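Local coordinates for protein HepC.19480.a.B1 (Helicobacter pylori, PDB 6MTZ) that is of unknown function but probably belongs to the DHH phosphoesterases and may hydrolyse phosphate esters, at residues Y22-V27 with K127-F132; R44-R49 with L72-N77; E52-I57 with A79-D84. One frame throughout, in Å; residues are numbered along the deposited sequence.

Interaction 1. Residues Y22-V27 with K127-F132; sequences YACQLV and KIVYEF. With EDO (1,2-ethanediol), chain C.
Val27 and Val129 adopt the same first torsion, CG1 anti to the backbone N (chi1 164° and 172°), and this sends one methyl of each into the gap between helices 19-29 and 125-136. There Val27 CG1 lies 3.9 Å from Val129 CG1, and the two side chains lie alongside, pointing opposite ways. The other branch of Val129, CG2, faces a different partner one turn earlier in the first helix, Cys24, whose SG touches it at 3.7 Å. Val129 therefore straddles the side chains of Cys24 and Val27, one methyl on each.

Val27 CG1 does double duty. Besides Val129 it reaches the backbone of the next residue, 3.8 Å from Tyr130 CA, and it sits at the edge of the Tyr130 ring, close to the ring plane and 4.0 Å from CD1. The other edge of that ring, at CD2, lies next to the bound 1,2-ethanediol, probably carried over from the crystallisation liquor. The diol donates from O2 to Glu131 OE1 over 2.9 Å and is also hydrogen-bonded to Glu153. The phenol OH of Tyr130 is hydrogen-bonded to Glu149, a tether that should limit the swing of the ring.

Between the two segments the contact is wholly apolar and buried. The short axes approach to 9.0 Å and run nearly parallel, as is usual for helices that follow parallel strands of an alpha/beta domain. Helix 145-159 closes one flank, its Val152 meeting both Val27 and Lys127, while Gln25 turns from the interface and hydrogen-bonds to His13 O of strand 10-15 and Asn39 of strand 35-39.

Interaction 2. Residues R44-R49 with L72-N77; sequences REVSAR and LNLNLN
Val46 meets Leu72 and Leu74 with its two methyls, one for each leucine. Its CB leaves helix 43-59 in the direction of segment 72-77, and the branches divide from there. CG1, anti to the backbone N (chi1 172°), ends 3.6 Å from Leu74 CD2, the two side chains meeting at a slant. CG2, beside the backbone N, meets Leu72 CD2 at 3.9 Å, tip to tip. The valine thus spans residues two apart in an extended piece of chain, and all three side chains are buried. Leu72 continues inward to Leu14 of strand 10-15 and Leu74 to Leu100 of strand 95-102, which joins the contact to the hydrophobic layer over the sheet.

One turn along the same helix, Arg49 NH2 donates to Glu45 OE2 over 2.6 Å, with an N-H...O angle of 154°. The bond uses the anti lone pair of the carboxylate oxygen, and that oxygen lies 17° out of the guanidinium plane. Glu45 OE2 has a second cationic partner in Arg186, while OE1 accepts from Asn41 N; so held, the carboxylate would be expected to stay ionised.

The opposing segment is held through both backbone and side chain: its Leu74 N donates to the hydroxyl of Tyr117, and the side chain of Asn75, at the N-cap of helix 76-85, accepts from Glu78 N through OD1. An extended connection leaving the end of a central parallel strand, 64-70, and entering a capped helix is characteristic of the Rossmann-like alpha/beta fold, here consistent with the N-terminal domain of DHH-family phosphoesterases.

Interaction 3. Residues E52-I57 with A79-D84; sequences EILNAI and AEYLQD
Leu54 of helix 43-59 inserts between Tyr81 and Leu82 of helix 76-85, two neighbouring helices packed on the parallel sheet of a Rossmann-like alpha/beta domain. The packing across the segments is apolar and rests on this one leucine. Its CG stands beside the backbone N (chi1 -65°), and its forked end gives a methyl to each partner. CD1 approaches the tyrosine ring obliquely at CE2, the leucine and the tyrosine passing side by side. That ring is brought over from an exposed position by a CG anti to N (chi1 173°), so it forms the outer margin of the contact, with the buried Leu82 on the inner side. Toward the sheet, Ile53 and Ile57 continue the hydrophobic layer onto Tyr12 and Ile67.

Polar links run instead to other parts of the fold. Gln83 OE1 is hydrogen-bonded to Trp116 NE1, Lys94 NZ to Ile57 O, and Glu52 forms a salt bridge with Arg49 a turn earlier in its own helix.

The two leucines are angled across one another, Leu54 CD2 lying 4.1 Å from Leu82 CD1, whereas Leu54 CD1 stands closer to the tyrosine, 3.6 Å from Tyr81 CE2.

How the interactions relate
All three contacts belong to the N-terminal alpha/beta domain, built on the parallel sheet 35-39, 10-15, 64-70, 95-102, 117-119. Interactions 2 and 3 both join helix 43-59 to the region of helix 76-85; their centres are about 11 Å apart, in sequence the halves of the two contacts interleave, and they meet where Leu74 CD1 packs 4.1 Å from Leu82 CD2, forming one continuous seam. Interaction 1 lies across the sheet, its centre about 19 and 21 Å from theirs, and pairs helices 19-29 and 125-136. Its segments bracket the other two in sequence. Together they lie in the helical layers on the two faces of the sheet.

Interaction 1. Residues Y22-V27 with K127-F132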
# COMPACT_ATOMS: atom_id res chain seq x y z
N TYR A 22 5.75 -5.25 5.34
CA TYR A 22 6.25 -3.88 5.36
C TYR A 22 7.58 -3.75 6.10
O TYR A 22 8.40 -2.90 5.74
CB TYR A 22 5.21 -2.92 5.98
CG TYR A 22 4.17 -2.44 4.99
CD1 TYR A 22 4.51 -1.53 4.00
CD2 TYR A 22 2.87 -2.90 5.05
CE1 TYR A 22 3.57 -1.10 3.09
CE2 TYR A 22 1.91 -2.47 4.14
CZ TYR A 22 2.27 -1.57 3.16
OH TYR A 22 1.32 -1.14 2.26
N ALA A 23 7.80 -4.55 7.14
CA ALA A 23 9.10 -4.54 7.82
C ALA A 23 10.26 -4.89 6.87
O ALA A 23 11.38 -4.39 7.04
CB ALA A 23 9.06 -5.51 9.00
N CYS A 24 10.01 -5.76 5.88
CA CYS A 24 11.04 -6.01 4.87
C CYS A 24 11.51 -4.71 4.25
O CYS A 24 12.69 -4.53 3.97
CB CYS A 24 10.50 -6.95 3.78
SG CYS A 24 10.25 -8.64 4.35
N GLN A 25 10.58 -3.78 4.02
CA GLN A 25 10.91 -2.54 3.33
C GLN A 25 11.48 -1.49 4.26
O GLN A 25 12.26 -0.64 3.81
CB GLN A 25 9.66 -2.02 2.62
CG GLN A 25 9.26 -2.94 1.49
CD GLN A 25 7.93 -2.58 0.88
OE1 GLN A 25 7.00 -2.16 1.57
NE2 GLN A 25 7.82 -2.75 -0.43
N LEU A 26 11.11 -1.50 5.55
CA LEU A 26 11.88 -0.74 6.52
C LEU A 26 13.33 -1.17 6.49
O LEU A 26 14.25 -0.34 6.48
CB LEU A 26 11.30 -0.92 7.93
CG LEU A 26 11.95 -0.12 9.08
CD1 LEU A 26 10.95 0.13 10.18
CD2 LEU A 26 13.15 -0.83 9.67
N VAL A 27 13.56 -2.48 6.45
CA VAL A 27 14.92 -2.99 6.47
C VAL A 27 15.65 -2.56 5.21
O VAL A 27 16.75 -2.01 5.27
CB VAL A 27 14.91 -4.52 6.63
CG1 VAL A 27 16.28 -5.11 6.26
CG2 VAL A 27 14.53 -4.91 8.07
N LYS A 127 13.46 -11.16 8.56
CA LYS A 127 14.77 -11.61 9.03
C LYS A 127 15.61 -12.14 7.87
O LYS A 127 16.81 -11.86 7.80
CB LYS A 127 14.62 -12.66 10.12
CG LYS A 127 15.95 -13.08 10.77
CD LYS A 127 15.71 -13.71 12.15
CE LYS A 127 17.04 -13.99 12.88
NZ LYS A 127 16.84 -14.88 14.07
N ILE A 128 14.99 -12.88 6.95
CA ILE A 128 15.68 -13.31 5.74
C ILE A 128 16.23 -12.11 4.97
O ILE A 128 17.40 -12.08 4.58
CB ILE A 128 14.76 -14.17 4.86
CG1 ILE A 128 14.26 -15.41 5.60
CG2 ILE A 128 15.49 -14.58 3.58
CD1 ILE A 128 13.19 -16.17 4.85
N VAL A 129 15.38 -11.09 4.73
CA VAL A 129 15.84 -9.88 4.05
C VAL A 129 17.03 -9.28 4.78
O VAL A 129 18.05 -8.93 4.18
CB VAL A 129 14.71 -8.85 3.91
CG1 VAL A 129 15.27 -7.52 3.37
CG2 VAL A 129 13.61 -9.39 3.00
N TYR A 130 16.90 -9.12 6.10
CA TYR A 130 17.95 -8.44 6.86
C TYR A 130 19.28 -9.17 6.71
O TYR A 130 20.32 -8.55 6.43
CB TYR A 130 17.58 -8.31 8.34
CG TYR A 130 18.73 -7.67 9.10
CD1 TYR A 130 19.04 -6.34 8.91
CD2 TYR A 130 19.54 -8.43 9.95
CE1 TYR A 130 20.12 -5.75 9.59
CE2 TYR A 130 20.63 -7.86 10.63
CZ TYR A 130 20.92 -6.52 10.44
OH TYR A 130 21.98 -5.93 11.09
N GLU A 131 19.27 -10.48 6.87
CA GLU A 131 20.53 -11.21 6.84
C GLU A 131 21.11 -11.23 5.43
O GLU A 131 22.33 -11.12 5.25
CB GLU A 131 20.34 -12.62 7.42
CG GLU A 131 20.49 -12.56 8.96
CD GLU A 131 19.81 -13.67 9.75
OE1 GLU A 131 19.81 -13.56 10.99
OE2 GLU A 131 19.28 -14.64 9.16
N PHE A 132 20.25 -11.30 4.41
CA PHE A 132 20.75 -11.22 3.03
C PHE A 132 21.37 -9.85 2.74
O PHE A 132 22.45 -9.76 2.16
CB PHE A 132 19.63 -11.53 2.04
CG PHE A 132 20.01 -11.27 0.61
CD1 PHE A 132 20.75 -12.20 -0.12
CD2 PHE A 132 19.62 -10.11 -0.02
CE1 PHE A 132 21.09 -11.97 -1.44
CE2 PHE A 132 19.96 -9.86 -1.36
CZ PHE A 132 20.70 -10.78 -2.06
C1 EDO C . 18.39 -9.84 14.09
O1 EDO C . 18.02 -10.74 15.14
C2 EDO C . 18.35 -10.57 12.74
O2 EDO C . 19.66 -10.97 12.33

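Interaction 2. Residues R44-R49 with L72-N77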
# COMPACT_ATOMS: atom_id res chain seq x y z
N ARG A 44 -3.20 -11.36 -8.36
CA ARG A 44 -3.34 -10.42 -9.47
C ARG A 44 -2.50 -9.17 -9.21
O ARG A 44 -1.77 -8.71 -10.10
CB ARG A 44 -4.82 -10.06 -9.70
N GLU A 45 -2.54 -8.65 -7.98
CA GLU A 45 -1.72 -7.48 -7.66
C GLU A 45 -0.23 -7.80 -7.82
O GLU A 45 0.54 -6.97 -8.31
CB GLU A 45 -2.04 -6.98 -6.25
CG GLU A 45 -1.46 -5.58 -5.94
CD GLU A 45 -1.98 -4.94 -4.63
OE1 GLU A 45 -2.49 -5.66 -3.75
OE2 GLU A 45 -1.86 -3.70 -4.49
N VAL A 46 0.20 -9.01 -7.43
CA VAL A 46 1.62 -9.36 -7.54
C VAL A 46 2.08 -9.25 -8.99
O VAL A 46 3.13 -8.66 -9.28
CB VAL A 46 1.89 -10.76 -6.97
CG1 VAL A 46 3.32 -11.18 -7.27
CG2 VAL A 46 1.62 -10.79 -5.47
N SER A 47 1.29 -9.80 -9.92
CA SER A 47 1.64 -9.72 -11.33
C SER A 47 1.66 -8.28 -11.81
O SER A 47 2.54 -7.89 -12.59
CB SER A 47 0.67 -10.55 -12.17
OG SER A 47 0.87 -11.93 -11.92
N ALA A 48 0.71 -7.46 -11.34
CA ALA A 48 0.70 -6.06 -11.73
C ALA A 48 1.98 -5.36 -11.29
O ALA A 48 2.58 -4.61 -12.06
CB ALA A 48 -0.52 -5.35 -11.16
N ARG A 49 2.42 -5.62 -10.06
CA ARG A 49 3.63 -4.96 -9.59
C ARG A 49 4.86 -5.46 -10.35
O ARG A 49 5.78 -4.68 -10.59
CB ARG A 49 3.80 -5.17 -8.08
CG ARG A 49 2.60 -4.74 -7.19
CD ARG A 49 2.18 -3.28 -7.36
NE ARG A 49 0.96 -2.98 -6.61
CZ ARG A 49 0.04 -2.08 -6.97
NH1 ARG A 49 0.21 -1.36 -8.07
NH2 ARG A 49 -1.04 -1.88 -6.23
N LEU A 72 6.43 -13.00 -0.53
CA LEU A 72 5.43 -13.37 -1.51
C LEU A 72 5.89 -14.65 -2.19
O LEU A 72 7.09 -14.84 -2.40
CB LEU A 72 5.25 -12.27 -2.55
CG LEU A 72 4.73 -10.91 -2.06
CD1 LEU A 72 5.18 -9.83 -3.02
CD2 LEU A 72 3.21 -10.91 -1.94
N ASN A 73 4.96 -15.54 -2.50
CA ASN A 73 5.32 -16.67 -3.34
C ASN A 73 4.73 -16.45 -4.72
O ASN A 73 3.63 -15.90 -4.85
CB ASN A 73 4.90 -18.01 -2.74
CG ASN A 73 3.42 -18.18 -2.65
OD1 ASN A 73 2.71 -17.31 -2.16
ND2 ASN A 73 2.94 -19.34 -3.11
N LEU A 74 5.48 -16.83 -5.74
CA LEU A 74 5.06 -16.72 -7.12
C LEU A 74 4.64 -18.09 -7.61
O LEU A 74 5.19 -19.12 -7.19
CB LEU A 74 6.18 -16.16 -8.00
CG LEU A 74 6.88 -14.87 -7.52
CD1 LEU A 74 8.06 -14.51 -8.43
CD2 LEU A 74 5.90 -13.72 -7.45
N ASN A 75 3.64 -18.13 -8.49
CA ASN A 75 3.39 -19.38 -9.17
C ASN A 75 4.41 -19.55 -10.29
O ASN A 75 5.15 -18.63 -10.63
CB ASN A 75 1.96 -19.44 -9.73
CG ASN A 75 1.51 -18.11 -10.29
OD1 ASN A 75 2.04 -17.63 -11.30
ND2 ASN A 75 0.51 -17.52 -9.65
N LEU A 76 4.46 -20.77 -10.84
CA LEU A 76 5.48 -21.09 -11.84
C LEU A 76 5.43 -20.12 -13.00
O LEU A 76 6.47 -19.72 -13.54
CB LEU A 76 5.30 -22.52 -12.34
CG LEU A 76 5.80 -23.67 -11.46
CD1 LEU A 76 5.45 -25.01 -12.10
CD2 LEU A 76 7.31 -23.56 -11.23
N ASN A 77 4.22 -19.71 -13.40
CA ASN A 77 4.08 -18.87 -14.57
C ASN A 77 4.66 -17.48 -14.33
O ASN A 77 5.32 -16.92 -15.21
CB ASN A 77 2.61 -18.78 -14.97
CG ASN A 77 2.42 -18.08 -16.28
OD1 ASN A 77 2.41 -18.72 -17.34
ND2 ASN A 77 2.27 -16.76 -16.24

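Interaction 3. Residues E52-I57 with A79-D84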
# COMPACT_ATOMS: atom_id res chain seq x y z
N GLU A 52 4.84 -3.48 -13.49
CA GLU A 52 5.28 -2.13 -13.17
C GLU A 52 6.79 -2.04 -13.01
O GLU A 52 7.42 -1.09 -13.49
CB GLU A 52 4.64 -1.66 -11.86
CG GLU A 52 3.30 -1.01 -11.96
CD GLU A 52 2.80 -0.65 -10.57
OE1 GLU A 52 1.74 -1.17 -10.17
OE2 GLU A 52 3.47 0.14 -9.88
N ILE A 53 7.38 -3.01 -12.31
CA ILE A 53 8.81 -2.98 -12.03
C ILE A 53 9.61 -3.17 -13.32
O ILE A 53 10.55 -2.41 -13.59
CB ILE A 53 9.17 -4.03 -10.97
CG1 ILE A 53 8.74 -3.53 -9.58
CG2 ILE A 53 10.66 -4.36 -10.99
CD1 ILE A 53 8.76 -4.57 -8.50
N LEU A 54 9.24 -4.15 -14.14
CA LEU A 54 9.95 -4.38 -15.39
C LEU A 54 9.78 -3.20 -16.34
O LEU A 54 10.70 -2.85 -17.09
CB LEU A 54 9.46 -5.67 -16.06
CG LEU A 54 9.73 -6.99 -15.34
CD1 LEU A 54 8.93 -8.11 -15.96
CD2 LEU A 54 11.20 -7.32 -15.39
N ASN A 55 8.61 -2.56 -16.31
CA ASN A 55 8.39 -1.38 -17.13
C ASN A 55 9.30 -0.24 -16.69
O ASN A 55 9.97 0.39 -17.52
CB ASN A 55 6.92 -0.95 -17.05
CG ASN A 55 6.54 0.06 -18.10
OD1 ASN A 55 7.39 0.67 -18.75
ND2 ASN A 55 5.23 0.26 -18.28
N ALA A 56 9.36 0.02 -15.39
CA ALA A 56 10.24 1.07 -14.88
C ALA A 56 11.70 0.79 -15.24
O ALA A 56 12.44 1.72 -15.57
CB ALA A 56 10.07 1.21 -13.36
N ILE A 57 12.12 -0.47 -15.19
CA ILE A 57 13.51 -0.79 -15.50
C ILE A 57 13.79 -0.58 -16.98
O ILE A 57 14.85 -0.06 -17.35
CB ILE A 57 13.85 -2.23 -15.04
CG1 ILE A 57 13.93 -2.28 -13.51
CG2 ILE A 57 15.17 -2.70 -15.65
CD1 ILE A 57 14.33 -3.63 -12.98
N ALA A 79 7.01 -16.71 -12.05
CA ALA A 79 8.46 -16.86 -11.94
C ALA A 79 9.10 -17.01 -13.31
O ALA A 79 10.15 -16.42 -13.58
CB ALA A 79 8.81 -18.05 -11.04
N GLU A 80 8.47 -17.79 -14.20
CA GLU A 80 8.95 -17.91 -15.57
C GLU A 80 8.92 -16.56 -16.27
O GLU A 80 9.88 -16.19 -16.96
CB GLU A 80 8.10 -18.92 -16.35
CG GLU A 80 8.61 -20.36 -16.31
CD GLU A 80 10.01 -20.51 -16.90
OE1 GLU A 80 10.45 -19.62 -17.66
OE2 GLU A 80 10.67 -21.52 -16.60
N TYR A 81 7.82 -15.82 -16.13
CA TYR A 81 7.69 -14.53 -16.80
C TYR A 81 8.79 -13.58 -16.35
O TYR A 81 9.40 -12.89 -17.17
CB TYR A 81 6.31 -13.93 -16.52
CG TYR A 81 6.12 -12.51 -17.03
CD1 TYR A 81 5.79 -12.26 -18.36
CD2 TYR A 81 6.24 -11.43 -16.17
CE1 TYR A 81 5.60 -10.97 -18.82
CE2 TYR A 81 6.05 -10.13 -16.63
CZ TYR A 81 5.73 -9.91 -17.95
OH TYR A 81 5.55 -8.62 -18.40
N LEU A 82 9.05 -13.54 -15.05
CA LEU A 82 10.10 -12.68 -14.51
C LEU A 82 11.46 -13.04 -15.11
O LEU A 82 12.17 -12.18 -15.65
CB LEU A 82 10.13 -12.82 -13.00
CG LEU A 82 10.84 -11.79 -12.15
CD1 LEU A 82 10.59 -10.39 -12.67
CD2 LEU A 82 10.28 -11.94 -10.75
N GLN A 83 11.82 -14.32 -15.04
CA GLN A 83 13.10 -14.75 -15.59
C GLN A 83 13.20 -14.44 -17.08
O GLN A 83 14.20 -13.88 -17.55
CB GLN A 83 13.31 -16.23 -15.32
CG GLN A 83 14.71 -16.68 -15.61
CD GLN A 83 15.00 -18.05 -15.05
OE1 GLN A 83 15.61 -18.17 -13.98
NE2 GLN A 83 14.55 -19.08 -15.75
N ASP A 84 12.16 -14.79 -17.85
CA ASP A 84 12.23 -14.59 -19.29
C ASP A 84 12.25 -13.12 -19.66
O ASP A 84 12.97 -12.71 -20.58
CB ASP A 84 11.06 -15.29 -19.99
CG ASP A 84 10.99 -16.77 -19.68
OD1 ASP A 84 9.86 -17.30 -19.59
OD2 ASP A 84 12.05 -17.41 -19.51